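Cel44C (PDB 2YIH) hydrolyses the beta-1,4-glucan backbone of xyloglucan and related glucans, acting as a xyloglucanase and endoglucanase through the TIM-barrel family GH44 domain held in this chain. Local coordinates at residues 105-110 with 227-232; 185-190 with 282-287; 255-260 with 342-347; 325-328 with 334-337. The protein carries 8 engineered substitutions. All coordinates share one frame; numbering follows the deposited sequence.

Interactions 1 and 2 belong to the parallel barrel itself and lie near the centre of the chain, with neighbouring strands 227-233 and 280-285 joining them through backbone bonds. Interaction 1 packs the barrel interior around an aromatic ring and a carboxylate; interaction 2 pairs a loop glutamate with a strand histidine, the glutamate also meeting a bound glucose unit. Interactions 3 and 4, both about 19 Å from the chain centre, lie among outer helices; interaction 3 still buries all its touching residues, interaction 4 all but the partly exposed Leu335. Interaction 3 joins two helices through a shared serine hydroxyl, whereas interaction 4, nested within the loop that interaction 3 closes, is apolar. The Trp257 and Phe334 rings meet between these two.

Interaction 1 of 4, residues 105-110 with 227-232; sequences YSLVTL and EVFGPV. Unlike the reference sequence in segment 227-232: Val228 (reference Ile).
The interior of the TIM barrel brings Leu107 against Phe229: strands 105-110 and 227-232, with strand 181-184 between them in the sheet, pass 8.8 Å apart at 54° and send these side chains inward from opposite directions. Leu107 CD1 rests over one face of the phenyl ring, a CH-pi contact 3.6 Å from the Phe229 ring centroid and 15° off its normal. The second methyl, Leu107 CD2, reaches the same ring at Phe229 CE2, 3.7 Å away. At the ring edge stands a phenol, with Tyr105 OH 3.4 Å from Phe229 CE1. Tyr105 holds its CG opposite the backbone N (chi1 -172°), extending the hydroxyl to Glu227, where Tyr105 OH donates to the anti lone pair of Glu227 OE1 over 2.6 Å. Tyr386 also bonds OE1, and Lys353 forms a salt bridge with OE2, so the carboxylate is gripped at both oxygens and is probably kept ionised. With an alanine at Phe229, Leu107 would probably lose the aromatic face beneath its methyls, and a gap would open beside the Tyr105 hydroxyl. Inward side chains of next-but-one strands meeting in this way are characteristic of the TIM-barrel core.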
loop_
_atom_site.group_PDB
_atom_site.type_symbol
_atom_site.label_atom_id
_atom_site.label_comp_id
_atom_site.label_asym_id
_atom_site.label_seq_id
_atom_site.Cartn_x
_atom_site.Cartn_y
_atom_site.Cartn_z
ATOM N N TYR A 105 -7.005 -2.277 -10.251
ATOM C CA TYR A 105 -7.990 -1.978 -9.194
ATOM C C TYR A 105 -7.918 -0.480 -8.896
ATOM O O TYR A 105 -6.815 0.104 -8.919
ATOM C CB TYR A 105 -7.561 -2.789 -7.966
ATOM C CG TYR A 105 -8.523 -2.788 -6.802
ATOM C CD1 TYR A 105 -8.677 -1.661 -6.001
ATOM C CD2 TYR A 105 -9.167 -3.960 -6.432
ATOM C CE1 TYR A 105 -9.501 -1.688 -4.873
ATOM C CE2 TYR A 105 -10.008 -3.998 -5.323
ATOM C CZ TYR A 105 -10.154 -2.861 -4.540
ATOM O OH TYR A 105 -10.985 -2.908 -3.455
ATOM N N SER A 106 -9.061 0.164 -8.601
ATOM C CA SER A 106 -9.018 1.522 -8.073
ATOM C C SER A 106 -9.521 1.540 -6.638
ATOM O O SER A 106 -10.657 1.134 -6.379
ATOM C CB SER A 106 -9.956 2.455 -8.874
ATOM O OG SER A 106 -9.418 2.729 -10.167
ATOM N N LEU A 107 -8.708 2.109 -5.749
ATOM C CA LEU A 107 -9.126 2.395 -4.370
ATOM C C LEU A 107 -9.274 3.895 -4.228
ATOM O O LEU A 107 -8.315 4.622 -4.403
ATOM C CB LEU A 107 -8.049 1.905 -3.404
ATOM C CG LEU A 107 -8.211 2.228 -1.898
ATOM C CD1 LEU A 107 -9.597 1.724 -1.365
ATOM C CD2 LEU A 107 -7.067 1.584 -1.110
ATOM N N VAL A 108 -10.494 4.349 -3.953
ATOM C CA VAL A 108 -10.822 5.769 -3.893
ATOM C C VAL A 108 -11.177 6.181 -2.438
ATOM O O VAL A 108 -12.072 5.621 -1.805
ATOM C CB VAL A 108 -12.034 6.027 -4.822
ATOM C CG1 VAL A 108 -12.557 7.466 -4.689
ATOM C CG2 VAL A 108 -11.651 5.708 -6.301
ATOM N N THR A 109 -10.491 7.187 -1.929
ATOM C CA THR A 109 -10.780 7.667 -0.577
ATOM C C THR A 109 -12.035 8.529 -0.566
ATOM O O THR A 109 -12.221 9.383 -1.457
ATOM C CB THR A 109 -9.585 8.500 -0.084
ATOM O OG1 THR A 109 -8.432 7.646 -0.075
ATOM C CG2 THR A 109 -9.787 9.041 1.356
ATOM N N LEU A 110 -12.796 8.396 0.523
ATOM C CA LEU A 110 -14.032 9.187 0.755
ATOM C C LEU A 110 -13.778 9.985 2.015
ATOM O O LEU A 110 -12.956 9.584 2.852
ATOM C CB LEU A 110 -15.225 8.248 0.978
ATOM C CG LEU A 110 -15.549 7.379 -0.253
ATOM C CD1 LEU A 110 -16.755 6.515 0.067
ATOM C CD2 LEU A 110 -15.855 8.275 -1.439
ATOM N N GLU A 227 -15.565 -2.771 -1.688
ATOM C CA GLU A 227 -14.778 -3.112 -0.506
ATOM C C GLU A 227 -14.445 -1.852 0.260
ATOM O O GLU A 227 -13.906 -0.909 -0.308
ATOM C CB GLU A 227 -13.493 -3.800 -0.931
ATOM C CG GLU A 227 -13.789 -5.158 -1.608
ATOM C CD GLU A 227 -12.523 -5.900 -1.982
ATOM O OE1 GLU A 227 -11.667 -5.311 -2.641
ATOM O OE2 GLU A 227 -12.320 -7.031 -1.463
ATOM N N VAL A 228 -14.774 -1.844 1.547
ATOM C CA VAL A 228 -14.497 -0.673 2.414
ATOM C C VAL A 228 -13.223 -0.922 3.207
ATOM O O VAL A 228 -13.093 -1.957 3.906
ATOM C CB VAL A 228 -15.717 -0.380 3.342
ATOM C CG1 VAL A 228 -15.334 0.558 4.530
ATOM C CG2 VAL A 228 -16.890 0.177 2.484
ATOM N N PHE A 229 -12.301 0.040 3.130
ATOM C CA PHE A 229 -10.965 -0.077 3.746
ATOM C C PHE A 229 -10.911 0.894 4.927
ATOM O O PHE A 229 -11.280 2.090 4.772
ATOM C CB PHE A 229 -9.893 0.426 2.778
ATOM C CG PHE A 229 -9.572 -0.512 1.647
ATOM C CD1 PHE A 229 -10.578 -0.932 0.752
ATOM C CD2 PHE A 229 -8.271 -0.921 1.445
ATOM C CE1 PHE A 229 -10.266 -1.778 -0.328
ATOM C CE2 PHE A 229 -7.927 -1.735 0.360
ATOM C CZ PHE A 229 -8.931 -2.153 -0.521
ATOM N N GLY A 230 -10.472 0.401 6.078
ATOM C CA GLY A 230 -10.259 1.283 7.243
ATOM C C GLY A 230 -9.321 0.621 8.223
ATOM O O GLY A 230 -9.148 -0.586 8.166
ATOM N N PRO A 231 -8.812 1.371 9.227
ATOM C CA PRO A 231 -9.001 2.788 9.457
ATOM C C PRO A 231 -7.922 3.659 8.826
ATOM O O PRO A 231 -7.926 4.877 9.064
ATOM C CB PRO A 231 -8.951 2.919 11.012
ATOM C CG PRO A 231 -8.427 1.514 11.551
ATOM C CD PRO A 231 -7.989 0.757 10.272
ATOM N N VAL A 232 -7.069 3.078 7.965
ATOM C CA VAL A 232 -6.045 3.853 7.219
ATOM C C VAL A 232 -5.042 4.499 8.214
ATOM O O VAL A 232 -4.760 5.719 8.174
ATOM C CB VAL A 232 -6.697 4.929 6.259
ATOM C CG1 VAL A 232 -5.726 5.298 5.144
ATOM C CG2 VAL A 232 -8.014 4.373 5.615
#

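Interaction 2 of 4, residues 185-190 with 282-287. With BGC (beta-D-glucopyranose), chain B.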
loop_
_atom_site.group_PDB
_atom_site.type_symbol
_atom_site.label_atom_id
_atom_site.label_comp_id
_atom_site.label_asym_id
_atom_site.label_seq_id
_atom_site.Cartn_x
_atom_site.Cartn_y
_atom_site.Cartn_z
ATOM N N ASP A 185 -11.532 7.792 4.669
ATOM C CA ASP A 185 -10.627 8.937 4.871
ATOM C C ASP A 185 -9.165 8.420 4.936
ATOM O O ASP A 185 -8.827 7.404 4.301
ATOM C CB ASP A 185 -11.056 9.717 6.119
ATOM C CG ASP A 185 -10.609 11.186 6.080
ATOM O OD1 ASP A 185 -9.404 11.449 6.273
ATOM O OD2 ASP A 185 -11.463 12.029 5.814
ATOM N N ASN A 186 -8.316 9.094 5.723
ATOM C CA ASN A 186 -6.878 8.908 5.675
ATOM C C ASN A 186 -6.309 9.350 7.015
ATOM O O ASN A 186 -6.505 10.514 7.408
ATOM C CB ASN A 186 -6.270 9.782 4.547
ATOM C CG ASN A 186 -4.755 9.647 4.457
ATOM O OD1 ASN A 186 -4.012 10.531 4.937
ATOM N ND2 ASN A 186 -4.295 8.547 3.913
ATOM N N GLU A 187 -5.636 8.432 7.703
ATOM C CA GLU A 187 -4.849 8.752 8.910
ATOM C C GLU A 187 -5.630 9.588 9.946
ATOM O O GLU A 187 -5.183 10.710 10.324
ATOM C CB GLU A 187 -3.517 9.460 8.536
ATOM C CG GLU A 187 -2.661 8.550 7.625
ATOM C CD GLU A 187 -1.274 9.085 7.282
ATOM O OE1 GLU A 187 -0.935 10.276 7.608
ATOM O OE2 GLU A 187 -0.495 8.259 6.687
ATOM N N PRO A 188 -6.748 9.036 10.439
ATOM C CA PRO A 188 -7.607 9.792 11.372
ATOM C C PRO A 188 -6.917 10.239 12.676
ATOM O O PRO A 188 -7.213 11.342 13.180
ATOM C CB PRO A 188 -8.763 8.818 11.641
ATOM C CG PRO A 188 -8.140 7.429 11.376
ATOM C CD PRO A 188 -7.311 7.689 10.145
ATOM N N ALA A 189 -5.958 9.462 13.184
ATOM C CA ALA A 189 -5.234 9.847 14.411
ATOM C C ALA A 189 -4.307 11.018 14.178
ATOM O O ALA A 189 -3.879 11.644 15.145
ATOM C CB ALA A 189 -4.464 8.665 15.008
ATOM N N LEU A 190 -4.113 11.369 12.890
ATOM C CA LEU A 190 -3.382 12.586 12.509
ATOM C C LEU A 190 -4.266 13.736 12.045
ATOM O O LEU A 190 -3.728 14.824 11.761
ATOM C CB LEU A 190 -2.285 12.288 11.475
ATOM C CG LEU A 190 -1.195 11.340 11.983
ATOM C CD1 LEU A 190 -0.081 11.283 10.965
ATOM C CD2 LEU A 190 -0.637 11.709 13.351
ATOM N N ASP A 282 -6.699 -1.583 7.008
ATOM C CA ASP A 282 -5.879 -0.729 6.136
ATOM C C ASP A 282 -4.902 0.043 7.044
ATOM O O ASP A 282 -5.339 0.773 7.936
ATOM C CB ASP A 282 -6.850 0.233 5.438
ATOM C CG ASP A 282 -6.171 1.213 4.476
ATOM O OD1 ASP A 282 -4.998 1.566 4.700
ATOM O OD2 ASP A 282 -6.830 1.654 3.515
ATOM N N VAL A 283 -3.605 -0.222 6.890
ATOM C CA VAL A 283 -2.553 0.534 7.602
ATOM C C VAL A 283 -1.533 1.180 6.649
ATOM O O VAL A 283 -1.361 0.759 5.499
ATOM C CB VAL A 283 -1.789 -0.370 8.596
ATOM C CG1 VAL A 283 -2.739 -0.934 9.645
ATOM C CG2 VAL A 283 -1.049 -1.492 7.873
ATOM N N HIS A 284 -0.881 2.234 7.145
ATOM C CA HIS A 284 0.347 2.756 6.534
ATOM C C HIS A 284 1.568 2.331 7.360
ATOM O O HIS A 284 1.479 2.176 8.576
ATOM C CB HIS A 284 0.248 4.283 6.458
ATOM C CG HIS A 284 -0.890 4.741 5.595
ATOM N ND1 HIS A 284 -1.257 6.065 5.462
ATOM C CD2 HIS A 284 -1.700 4.036 4.765
ATOM C CE1 HIS A 284 -2.262 6.155 4.604
ATOM N NE2 HIS A 284 -2.546 4.935 4.162
ATOM N N TRP A 285 2.699 2.185 6.691
ATOM C CA TRP A 285 3.912 1.704 7.358
ATOM C C TRP A 285 5.150 2.384 6.778
ATOM O O TRP A 285 5.617 2.034 5.683
ATOM C CB TRP A 285 3.999 0.187 7.195
ATOM C CG TRP A 285 5.221 -0.430 7.834
ATOM C CD1 TRP A 285 6.302 -0.939 7.189
ATOM C CD2 TRP A 285 5.416 -0.707 9.230
ATOM N NE1 TRP A 285 7.197 -1.476 8.105
ATOM C CE2 TRP A 285 6.675 -1.347 9.362
ATOM C CE3 TRP A 285 4.660 -0.459 10.388
ATOM C CZ2 TRP A 285 7.169 -1.797 10.610
ATOM C CZ3 TRP A 285 5.172 -0.901 11.645
ATOM C CH2 TRP A 285 6.417 -1.522 11.736
ATOM N N TYR A 286 5.657 3.389 7.498
ATOM C CA TYR A 286 6.922 3.995 7.144
ATOM C C TYR A 286 7.920 3.536 8.193
ATOM O O TYR A 286 7.790 3.887 9.382
ATOM C CB TYR A 286 6.786 5.518 7.139
ATOM C CG TYR A 286 5.769 5.994 6.139
ATOM C CD1 TYR A 286 6.037 5.939 4.771
ATOM C CD2 TYR A 286 4.502 6.417 6.551
ATOM C CE1 TYR A 286 5.112 6.395 3.853
ATOM C CE2 TYR A 286 3.567 6.867 5.621
ATOM C CZ TYR A 286 3.905 6.834 4.273
ATOM O OH TYR A 286 3.020 7.280 3.340
ATOM N N PRO A 287 8.883 2.699 7.787
ATOM C CA PRO A 287 9.836 2.145 8.764
ATOM C C PRO A 287 10.451 3.233 9.643
ATOM O O PRO A 287 10.807 4.320 9.137
ATOM C CB PRO A 287 10.899 1.470 7.871
ATOM C CG PRO A 287 10.100 0.998 6.653
ATOM C CD PRO A 287 9.025 2.098 6.442
HETATM C C2 BGC B . 2.990 13.294 9.339
HETATM C C3 BGC B . 1.761 13.031 8.466
HETATM C C4 BGC B . 2.123 12.040 7.360
HETATM C C5 BGC B . 2.872 10.820 7.894
HETATM C C6 BGC B . 3.405 10.033 6.698
HETATM C C1 BGC B . 3.521 11.964 9.870
HETATM O O2 BGC B . 2.670 14.152 10.443
HETATM O O3 BGC B . 1.295 14.248 7.862
HETATM O O4 BGC B . 0.994 11.609 6.582
HETATM O O5 BGC B . 3.959 11.229 8.732
HETATM O O6 BGC B . 4.016 10.910 5.741
#
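Glu187 and His284 both place CG opposite the carbonyl carbon (chi1 -60° and -62°), and the glutamate then runs extended, bringing its carboxylate to the imidazole edge. The pair lies at the C-terminal end of the TIM barrel, the end at which enzymes of this fold bind substrate: Glu187 is in the loop after strand 181-184, His284 on strand 280-285. His284 ND1 donates to Glu187 OE2 over 2.6 Å, nearly straight at 166°. The acceptor lies in the imidazole plane and offers its anti lone pair, while the carboxylate itself is turned steeply against the ring. This His-carboxylate bond fixes the rotation of the glutamate end and directs its other oxygen at the sugar, with Glu187 OE1 2.6 Å from O4 of the bound glucose. On the far side of the imidazole, NE2 has a weak bond to Thr357. The loop is braced from within: Leu190 N bonds Glu187 O at 2.9 Å, and Asn186 N bonds Asp185 OD1 at 2.7 Å, an oxygen that Thr51 and Trp191 also hold. Two further pocket side chains touch the same glucose. Tyr286, its hydroxyl bonded to Ser358, brings CE2 within 3.3 Å of glucose C6, and Leu190 sets its methyl CD1 3.6 Å from glucose C3.

Interaction 3 of 4, residues 255-260 with 342-347; sequences YSWFVD and KQSVDK
Trp257, at the N-cap position of helix 258-273, holds CG between its backbone N and carbonyl carbon (chi1 57°), a crowded position that turns the indole N-H toward Ser344 of helix 337-348. Ser344 carries OG opposite its carbonyl carbon (chi1 -78°), facing the first turn of the other helix. Trp257 NE1 donates to Ser344 OG over 3.1 Å at 161°, the oxygen lying almost exactly in the indole plane. Ser344 OG in turn donates to the syn lone pair of Asp260 OD1, 2.6 Å away. A weak bond of 3.3 Å from Trp257 NE1 to the same Asp260 OD1 closes the triangle. Val259 lays its CB over one face of the indole and touches the serine methylene, Val259 CG1 to Ser344 CB being 3.7 Å. A leucine in place of Trp257 would probably leave Ser344 OG without its indole donor and Val259 without the flat surface beneath it. A water donates to both Asp260 OD2 and Ser344 OG, and Arg340 also bonds the hydroxyl. With its own proton committed to aspartate, Ser344 OG thus accepts the remaining bonds and is a buried polar junction between the helices preceding strands 280-285 and 353-359.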
loop_
_atom_site.group_PDB
_atom_site.type_symbol
_atom_site.label_atom_id
_atom_site.label_comp_id
_atom_site.label_asym_id
_atom_site.label_seq_id
_atom_site.Cartn_x
_atom_site.Cartn_y
_atom_site.Cartn_z
ATOM N N TYR A 255 -8.249 -5.054 25.607
ATOM C CA TYR A 255 -7.690 -5.110 24.256
ATOM C C TYR A 255 -6.192 -4.862 24.324
ATOM O O TYR A 255 -5.716 -4.016 25.103
ATOM C CB TYR A 255 -8.358 -4.071 23.351
ATOM C CG TYR A 255 -9.813 -4.314 23.010
ATOM C CD1 TYR A 255 -10.210 -5.425 22.261
ATOM C CD2 TYR A 255 -10.785 -3.392 23.383
ATOM C CE1 TYR A 255 -11.564 -5.635 21.930
ATOM C CE2 TYR A 255 -12.116 -3.554 23.035
ATOM C CZ TYR A 255 -12.503 -4.676 22.298
ATOM O OH TYR A 255 -13.828 -4.818 21.959
ATOM N N SER A 256 -5.430 -5.570 23.494
ATOM C CA SER A 256 -3.981 -5.390 23.493
ATOM C C SER A 256 -3.573 -4.061 22.872
ATOM O O SER A 256 -2.471 -3.570 23.122
ATOM C CB SER A 256 -3.281 -6.520 22.725
ATOM O OG SER A 256 -3.548 -7.772 23.357
ATOM N N TRP A 257 -4.387 -3.604 21.920
ATOM C CA TRP A 257 -4.117 -2.368 21.188
ATOM C C TRP A 257 -5.345 -1.936 20.432
ATOM O O TRP A 257 -6.320 -2.701 20.345
ATOM C CB TRP A 257 -2.901 -2.492 20.238
ATOM C CG TRP A 257 -2.928 -3.613 19.169
ATOM C CD1 TRP A 257 -3.729 -4.726 19.128
ATOM C CD2 TRP A 257 -1.999 -3.742 18.086
ATOM N NE1 TRP A 257 -3.370 -5.519 18.055
ATOM C CE2 TRP A 257 -2.300 -4.944 17.412
ATOM C CE3 TRP A 257 -0.930 -2.953 17.628
ATOM C CZ2 TRP A 257 -1.582 -5.377 16.285
ATOM C CZ3 TRP A 257 -0.192 -3.387 16.518
ATOM C CH2 TRP A 257 -0.524 -4.588 15.861
ATOM N N PHE A 258 -5.312 -0.700 19.913
ATOM C CA PHE A 258 -6.476 -0.125 19.210
ATOM C C PHE A 258 -6.905 -0.985 18.001
ATOM O O PHE A 258 -8.092 -1.064 17.673
ATOM C CB PHE A 258 -6.178 1.345 18.792
ATOM C CG PHE A 258 -7.236 1.936 17.915
ATOM C CD1 PHE A 258 -8.445 2.345 18.448
ATOM C CD2 PHE A 258 -7.090 1.906 16.519
ATOM C CE1 PHE A 258 -9.509 2.777 17.588
ATOM C CE2 PHE A 258 -8.113 2.322 15.660
ATOM C CZ PHE A 258 -9.349 2.746 16.184
ATOM N N VAL A 259 -5.928 -1.609 17.338
ATOM C CA VAL A 259 -6.202 -2.505 16.201
ATOM C C VAL A 259 -7.342 -3.465 16.593
ATOM O O VAL A 259 -8.310 -3.616 15.853
ATOM C CB VAL A 259 -4.927 -3.318 15.819
ATOM C CG1 VAL A 259 -5.261 -4.531 14.874
ATOM C CG2 VAL A 259 -3.862 -2.387 15.194
ATOM N N ASP A 260 -7.231 -4.076 17.778
ATOM C CA ASP A 260 -8.234 -5.046 18.247
ATOM C C ASP A 260 -9.576 -4.409 18.557
ATOM O O ASP A 260 -10.626 -4.954 18.181
ATOM C CB ASP A 260 -7.725 -5.764 19.509
ATOM C CG ASP A 260 -6.554 -6.687 19.214
ATOM O OD1 ASP A 260 -6.346 -7.049 18.036
ATOM O OD2 ASP A 260 -5.804 -7.011 20.153
ATOM N N LYS A 342 -2.043 -9.869 11.215
ATOM C CA LYS A 342 -2.876 -10.999 10.812
ATOM C C LYS A 342 -3.518 -11.755 11.992
ATOM O O LYS A 342 -4.703 -12.150 11.922
ATOM C CB LYS A 342 -2.091 -11.960 9.902
ATOM C CG LYS A 342 -2.927 -13.146 9.397
ATOM C CD LYS A 342 -2.060 -14.161 8.611
ATOM C CE LYS A 342 -2.877 -15.331 8.058
ATOM N N GLN A 343 -2.775 -11.890 13.084
ATOM C CA GLN A 343 -3.244 -12.549 14.291
ATOM C C GLN A 343 -4.465 -11.795 14.828
ATOM O O GLN A 343 -5.486 -12.404 15.143
ATOM C CB GLN A 343 -2.123 -12.592 15.337
ATOM C CG GLN A 343 -2.456 -13.281 16.649
ATOM C CD GLN A 343 -1.588 -12.782 17.821
ATOM O OE1 GLN A 343 -2.025 -12.782 18.970
ATOM N NE2 GLN A 343 -0.353 -12.369 17.525
ATOM N N SER A 344 -4.398 -10.464 14.806
ATOM C CA SER A 344 -5.503 -9.645 15.283
ATOM C C SER A 344 -6.699 -9.707 14.355
ATOM O O SER A 344 -7.839 -9.806 14.819
ATOM C CB SER A 344 -5.059 -8.189 15.494
ATOM O OG SER A 344 -4.340 -8.083 16.710
ATOM N N VAL A 345 -6.456 -9.593 13.054
ATOM C CA VAL A 345 -7.554 -9.625 12.091
ATOM C C VAL A 345 -8.297 -10.961 12.163
ATOM O O VAL A 345 -9.538 -11.010 12.276
ATOM C CB VAL A 345 -7.087 -9.356 10.658
ATOM C CG1 VAL A 345 -8.230 -9.613 9.706
ATOM C CG2 VAL A 345 -6.570 -7.927 10.504
ATOM N N ASP A 346 -7.543 -12.055 12.200
ATOM C CA ASP A 346 -8.167 -13.385 12.225
ATOM C C ASP A 346 -8.985 -13.654 13.480
ATOM O O ASP A 346 -10.062 -14.255 13.391
ATOM C CB ASP A 346 -7.130 -14.494 12.022
ATOM C CG ASP A 346 -6.549 -14.507 10.617
ATOM O OD1 ASP A 346 -7.028 -13.790 9.700
ATOM O OD2 ASP A 346 -5.527 -15.206 10.433
ATOM N N LYS A 347 -8.504 -13.168 14.625
ATOM C CA LYS A 347 -9.221 -13.245 15.882
ATOM C C LYS A 347 -10.449 -12.339 15.982
ATOM O O LYS A 347 -11.509 -12.784 16.413
ATOM C CB LYS A 347 -8.300 -12.937 17.045
ATOM C CG LYS A 347 -9.000 -13.016 18.379
ATOM C CD LYS A 347 -8.032 -12.956 19.542
ATOM C CE LYS A 347 -8.812 -12.689 20.835
ATOM N NZ LYS A 347 -8.412 -13.555 21.970
HETATM O O HOH W 1 -4.101 -9.083 19.728
#

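Interaction 4 of 4, residues 325-328 with 334-337. With BGC (beta-D-glucopyranose), chain C.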
loop_
_atom_site.group_PDB
_atom_site.type_symbol
_atom_site.label_atom_id
_atom_site.label_comp_id
_atom_site.label_asym_id
_atom_site.label_seq_id
_atom_site.Cartn_x
_atom_site.Cartn_y
_atom_site.Cartn_z
ATOM N N SER A 325 14.851 0.936 16.322
ATOM C CA SER A 325 13.782 1.945 16.299
ATOM C C SER A 325 13.085 1.953 17.657
ATOM O O SER A 325 13.165 0.965 18.419
ATOM C CB SER A 325 12.734 1.604 15.219
ATOM O OG SER A 325 11.928 0.505 15.616
ATOM N N TRP A 326 12.318 3.009 17.904
ATOM C CA TRP A 326 11.543 3.119 19.155
ATOM C C TRP A 326 10.461 2.049 19.217
ATOM O O TRP A 326 10.099 1.605 20.290
ATOM C CB TRP A 326 10.919 4.505 19.267
ATOM C CG TRP A 326 9.772 4.799 18.292
ATOM C CD1 TRP A 326 9.854 5.469 17.081
ATOM C CD2 TRP A 326 8.383 4.560 18.511
ATOM N NE1 TRP A 326 8.596 5.633 16.540
ATOM C CE2 TRP A 326 7.681 5.051 17.376
ATOM C CE3 TRP A 326 7.658 3.925 19.526
ATOM C CZ2 TRP A 326 6.289 4.989 17.274
ATOM C CZ3 TRP A 326 6.273 3.867 19.415
ATOM C CH2 TRP A 326 5.604 4.416 18.304
ATOM N N ILE A 327 9.992 1.573 18.062
ATOM C CA ILE A 327 9.026 0.484 18.053
ATOM C C ILE A 327 9.629 -0.850 18.535
ATOM O O ILE A 327 9.025 -1.530 19.375
ATOM C CB ILE A 327 8.395 0.284 16.664
ATOM C CG1 ILE A 327 7.651 1.552 16.228
ATOM C CG2 ILE A 327 7.340 -0.838 16.683
ATOM C CD1 ILE A 327 7.458 1.596 14.695
ATOM N N ALA A 328 10.793 -1.220 17.994
ATOM C CA ALA A 328 11.496 -2.434 18.426
ATOM C C ALA A 328 11.972 -2.236 19.870
ATOM O O ALA A 328 11.940 -3.156 20.673
ATOM C CB ALA A 328 12.667 -2.721 17.507
ATOM N N PHE A 334 4.948 -6.585 19.425
ATOM C CA PHE A 334 4.104 -6.377 18.247
ATOM C C PHE A 334 4.844 -6.607 16.938
ATOM O O PHE A 334 4.269 -6.411 15.854
ATOM C CB PHE A 334 3.494 -4.981 18.286
ATOM C CG PHE A 334 2.538 -4.774 19.440
ATOM C CD1 PHE A 334 1.206 -5.169 19.334
ATOM C CD2 PHE A 334 2.989 -4.233 20.639
ATOM C CE1 PHE A 334 0.318 -4.963 20.373
ATOM C CE2 PHE A 334 2.127 -4.071 21.702
ATOM C CZ PHE A 334 0.782 -4.410 21.566
ATOM N N LEU A 335 6.100 -7.073 17.025
ATOM C CA LEU A 335 6.895 -7.388 15.841
ATOM C C LEU A 335 7.215 -8.881 15.799
ATOM O O LEU A 335 7.364 -9.520 16.844
ATOM C CB LEU A 335 8.209 -6.572 15.847
ATOM C CG LEU A 335 8.019 -5.053 15.987
ATOM C CD1 LEU A 335 9.406 -4.341 16.024
ATOM C CD2 LEU A 335 7.131 -4.482 14.850
ATOM N N PRO A 336 7.345 -9.449 14.595
ATOM C CA PRO A 336 7.197 -8.809 13.288
ATOM C C PRO A 336 5.780 -8.397 12.989
ATOM O O PRO A 336 4.825 -9.012 13.468
ATOM C CB PRO A 336 7.644 -9.891 12.300
ATOM C CG PRO A 336 7.453 -11.214 13.066
ATOM C CD PRO A 336 7.704 -10.874 14.505
ATOM N N ILE A 337 5.635 -7.359 12.173
ATOM C CA ILE A 337 4.358 -6.689 12.107
ATOM C C ILE A 337 3.290 -7.407 11.304
ATOM O O ILE A 337 2.110 -7.360 11.670
ATOM C CB ILE A 337 4.491 -5.185 11.734
ATOM C CG1 ILE A 337 3.160 -4.460 11.981
ATOM C CG2 ILE A 337 4.987 -5.005 10.293
ATOM C CD1 ILE A 337 2.849 -4.237 13.486
HETATM C C2 BGC C . 5.139 9.438 18.806
HETATM C C3 BGC C . 4.949 9.370 17.302
HETATM C C4 BGC C . 6.302 9.573 16.614
HETATM C C5 BGC C . 7.403 8.717 17.219
HETATM C C6 BGC C . 8.770 9.105 16.657
HETATM C C1 BGC C . 6.210 8.442 19.240
HETATM O O2 BGC C . 3.893 9.177 19.431
HETATM O O3 BGC C . 4.083 10.417 16.858
HETATM O O4 BGC C . 6.167 9.184 15.262
HETATM O O5 BGC C . 7.427 8.863 18.633
HETATM O O6 BGC C . 8.952 10.511 16.882
#
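Apolar contact alone joins Leu335 to Ile327 and Ala328, folding the chain after the short helix 326-331 back against its first turn. Leu335 points at the helix with CG opposite its carbonyl carbon (chi1 -54°), which presents both methyls to it. CD1 lies against the backbone and methyl of one residue, Leu335 CD1 being 3.7 Å from Ala328 CA and 3.9 Å from Ala328 CB. Both methyls reach Ile327 CG2, with Leu335 CD2 4.1 Å from it and the two side chains crossing at about a right angle. The peptide bond between Leu335 and Pro336 is cis, and Pro336 then occupies the N-cap position of helix 337-348.

The hydrogen bonding is local to the helix start: Ser325 is the N-cap, and Ala328 N donates to Ser325 OG over 3.1 Å at 175°, a nearly straight capping bond. Glu323 also bonds that hydroxyl.

Contact of a sugar with an aromatic face is the third kind, on the glycan side. Trp326 belongs to the glycan pocket and lays one indole face against a bound glucose, with Trp326 NE1 3.4 Å from glucose C5; Ile327 CG1 covers the opposite face, over its centre. Trp326 NE1 is hydrogen-bonded to Glu288 OE2. Ile327 therefore serves two surfaces, backing the sugar-binding ring with CG1 and meeting Leu335 with CG2, and the sugar platform is joined by apolar contacts to the turn that leads into helix 337-348.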